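PDB 5CWW: nucleoporin NUP82 from Chaetomium thermophilum, which is probably a structural component of the nuclear pore complex and may help dock transport factors, this piece being its N-terminal beta-propeller domain. Local coordinates for residues Gly371-Asp376 with Glu466-Leu471. Sequence-based numbering, arbitrary orientation.
Sequences GPFDFD and EPPSLL
Asp374, Phe375 and Asp376 pair in parallel with Ser469, Leu470 and Leu471. Three backbone hydrogen bonds join the strands. Asp374 N donates to Pro468 O at 2.8 Å. Leu470 N donates to Asp374 O at 3.0 Å. Asp376 N then reaches Leu470 O at 2.8 Å. One strand thus uses the N-H groups of Asp374 and Asp376, the other that of Leu470, the alternation of a parallel pair. The CA of Phe373 also lies 3.4 Å from Pro468 O, a CA-H...O contact beside the first bond.

Apolar packing lies on the Phe375 and Leu470 face and continues to Phe373. Pro468 CB sits over one face of the Phe373 ring, 3.9 Å from its centroid, in a CH-pi contact. CG of the same proline reaches back to Gly371 N. Phe373 CG is anti to its own carbonyl carbon (chi1 -79°), which brings CD2 of the ring to 3.7 Å from Leu470 CG, an oblique approach. Leu470 CD1 meets the edge of the Phe375 ring, where the two side chains run side by side in the same direction.

The polar side chains of Asp374, Ser469 and Asp376 share the other face with Leu471. Asp376 OD2 forms a salt bridge with a basic side chain of another protein's chain.

A cis peptide precedes Pro372, where the chain passes at Gly371-Phe373 from strand 369-370 of one propeller blade to strand 374-376 of the next. Phe373 keeps touch with the first blade through Trp273 and Val281. Strand 374-376 adds a parallel edge strand to an otherwise antiparallel blade of strands 469-476, 437-441, 427-432 and 389-395. Strand 469-476 lies between it and strand 437-441.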
ATOM      1  N   GLY B 371       5.168  -6.734  10.386  1.00 43.77           N
ATOM      2  CA  GLY B 371       3.851  -6.402  10.901  1.00 43.68           C
ATOM      3  C   GLY B 371       3.042  -7.646  11.218  1.00 45.82           C
ATOM      4  O   GLY B 371       3.542  -8.761  11.084  1.00 46.11           O
ATOM      5  N   PRO B 372       1.783  -7.468  11.651  1.00 50.05           N
ATOM      6  CA  PRO B 372       1.117  -6.175  11.851  1.00 50.70           C
ATOM      7  C   PRO B 372       1.771  -5.353  12.956  1.00 50.25           C
ATOM      8  O   PRO B 372       2.049  -5.886  14.028  1.00 50.43           O
ATOM      9  CB  PRO B 372      -0.313  -6.560  12.256  1.00 52.69           C
ATOM     10  CG  PRO B 372      -0.441  -8.021  12.016  1.00 53.52           C
ATOM     11  CD  PRO B 372       0.931  -8.598  12.051  1.00 53.33           C
ATOM     12  N   PHE B 373       2.022  -4.075  12.693  1.00 48.90           N
ATOM     13  CA  PHE B 373       2.596  -3.189  13.695  1.00 49.65           C
ATOM     14  C   PHE B 373       1.636  -2.984  14.858  1.00 49.89           C
ATOM     15  O   PHE B 373       0.447  -2.736  14.655  1.00 50.76           O
ATOM     16  CB  PHE B 373       2.954  -1.835  13.078  1.00 47.22           C
ATOM     17  CG  PHE B 373       4.233  -1.842  12.297  1.00 45.71           C
ATOM     18  CD1 PHE B 373       4.279  -2.378  11.022  1.00 45.91           C
ATOM     19  CD2 PHE B 373       5.390  -1.306  12.836  1.00 46.42           C
ATOM     20  CE1 PHE B 373       5.456  -2.386  10.301  1.00 46.02           C
ATOM     21  CE2 PHE B 373       6.571  -1.306  12.118  1.00 46.53           C
ATOM     22  CZ  PHE B 373       6.604  -1.849  10.849  1.00 46.24           C
ATOM     23  N   ASP B 374       2.156  -3.086  16.077  0.50 55.82           N
ATOM     24  CA  ASP B 374       1.377  -2.762  17.263  0.50 50.60           C
ATOM     25  C   ASP B 374       1.414  -1.257  17.495  0.50 60.45           C
ATOM     26  O   ASP B 374       2.486  -0.655  17.524  0.50 55.99           O
ATOM     27  CB  ASP B 374       1.911  -3.504  18.488  0.50 60.63           C
ATOM     28  CG  ASP B 374       1.081  -3.249  19.730  0.50 59.08           C
ATOM     29  OD1 ASP B 374      -0.034  -3.801  19.822  0.50 60.97           O
ATOM     30  OD2 ASP B 374       1.544  -2.499  20.614  0.50 61.80           O
ATOM     31  N   PHE B 375       0.240  -0.654  17.647  1.00 56.36           N
ATOM     32  CA  PHE B 375       0.140   0.777  17.911  1.00 57.87           C
ATOM     33  C   PHE B 375       0.230   1.033  19.410  1.00 56.26           C
ATOM     34  O   PHE B 375      -0.735   0.828  20.143  1.00 54.92           O
ATOM     35  CB  PHE B 375      -1.165   1.344  17.350  1.00 61.73           C
ATOM     36  CG  PHE B 375      -1.335   1.131  15.870  1.00 64.46           C
ATOM     37  CD1 PHE B 375      -0.240   1.135  15.024  1.00 64.00           C
ATOM     38  CD2 PHE B 375      -2.592   0.916  15.329  1.00 65.37           C
ATOM     39  CE1 PHE B 375      -0.396   0.932  13.662  1.00 62.99           C
ATOM     40  CE2 PHE B 375      -2.756   0.714  13.971  1.00 64.94           C
ATOM     41  CZ  PHE B 375      -1.656   0.722  13.136  1.00 64.34           C
ATOM     42  N   ASP B 376       1.395   1.473  19.864  1.00 53.13           N
ATOM     43  CA  ASP B 376       1.583   1.802  21.272  1.00 53.86           C
ATOM     44  C   ASP B 376       0.783   3.059  21.613  1.00 54.16           C
ATOM     45  O   ASP B 376       0.720   3.995  20.815  1.00 53.72           O
ATOM     46  CB  ASP B 376       3.070   1.996  21.581  1.00 56.13           C
ATOM     47  CG  ASP B 376       3.354   2.098  23.066  1.00 59.71           C
ATOM     48  OD1 ASP B 376       2.503   1.678  23.878  1.00 61.83           O
ATOM     49  OD2 ASP B 376       4.440   2.602  23.425  1.00 60.58           O
ATOM     50  N   GLU B 466       8.946 -10.311  19.517  1.00133.86           N
ATOM     51  CA  GLU B 466       7.985  -9.266  19.855  1.00133.15           C
ATOM     52  C   GLU B 466       7.583  -8.496  18.598  1.00123.59           C
ATOM     53  O   GLU B 466       8.441  -8.143  17.791  1.00126.63           O
ATOM     54  CB  GLU B 466       8.563  -8.311  20.899  1.00137.89           C
ATOM     55  CG  GLU B 466       8.835  -8.961  22.245  1.00145.60           C
ATOM     56  CD  GLU B 466       9.327  -7.971  23.284  1.00145.69           C
ATOM     57  OE1 GLU B 466       9.499  -6.782  22.941  1.00143.33           O
ATOM     58  OE2 GLU B 466       9.538  -8.382  24.445  1.00148.01           O
ATOM     59  N   PRO B 467       6.277  -8.231  18.427  1.00109.57           N
ATOM     60  CA  PRO B 467       5.823  -7.588  17.187  1.00 94.51           C
ATOM     61  C   PRO B 467       6.396  -6.185  17.011  1.00 80.17           C
ATOM     62  O   PRO B 467       6.690  -5.523  18.003  1.00 75.14           O
ATOM     63  CB  PRO B 467       4.301  -7.536  17.355  1.00 95.45           C
ATOM     64  CG  PRO B 467       4.080  -7.551  18.822  1.00 98.93           C
ATOM     65  CD  PRO B 467       5.177  -8.401  19.392  1.00104.73           C
ATOM     66  N   PRO B 468       6.566  -5.741  15.757  1.00 65.20           N
ATOM     67  CA  PRO B 468       7.051  -4.376  15.522  1.00 59.02           C
ATOM     68  C   PRO B 468       6.079  -3.331  16.062  1.00 54.92           C
ATOM     69  O   PRO B 468       4.885  -3.615  16.172  1.00 55.52           O
ATOM     70  CB  PRO B 468       7.160  -4.295  13.998  1.00 60.53           C
ATOM     71  CG  PRO B 468       6.260  -5.365  13.485  1.00 62.66           C
ATOM     72  CD  PRO B 468       6.298  -6.459  14.499  1.00 66.40           C
ATOM     73  N   SER B 469       6.579  -2.140  16.376  1.00 56.57           N
ATOM     74  CA  SER B 469       5.772  -1.139  17.063  1.00 55.19           C
ATOM     75  C   SER B 469       5.878   0.252  16.449  1.00 51.66           C
ATOM     76  O   SER B 469       6.933   0.654  15.955  1.00 52.95           O
ATOM     77  CB  SER B 469       6.178  -1.071  18.538  1.00 56.54           C
ATOM     78  OG  SER B 469       5.444  -0.072  19.225  1.00 55.84           O
ATOM     79  N   LEU B 470       4.756   0.964  16.478  1.00 49.24           N
ATOM     80  CA  LEU B 470       4.714   2.390  16.186  1.00 47.65           C
ATOM     81  C   LEU B 470       4.150   3.113  17.404  1.00 47.80           C
ATOM     82  O   LEU B 470       3.349   2.545  18.148  1.00 49.89           O
ATOM     83  CB  LEU B 470       3.857   2.680  14.955  1.00 48.36           C
ATOM     84  CG  LEU B 470       4.349   2.113  13.621  1.00 50.01           C
ATOM     85  CD1 LEU B 470       3.268   2.252  12.557  1.00 49.86           C
ATOM     86  CD2 LEU B 470       5.626   2.810  13.181  1.00 51.00           C
ATOM     87  N   LEU B 471       4.563   4.362  17.595  1.00 46.17           N
ATOM     88  CA  LEU B 471       4.066   5.181  18.698  1.00 46.95           C
ATOM     89  C   LEU B 471       2.945   6.092  18.219  1.00 46.19           C
ATOM     90  O   LEU B 471       3.173   6.997  17.418  1.00 45.01           O
ATOM     91  CB  LEU B 471       5.198   6.015  19.308  1.00 48.95           C
ATOM     92  CG  LEU B 471       4.795   7.057  20.362  1.00 51.70           C
ATOM     93  CD1 LEU B 471       4.081   6.408  21.537  1.00 53.79           C
ATOM     94  CD2 LEU B 471       6.013   7.832  20.841  1.00 52.71           C
TER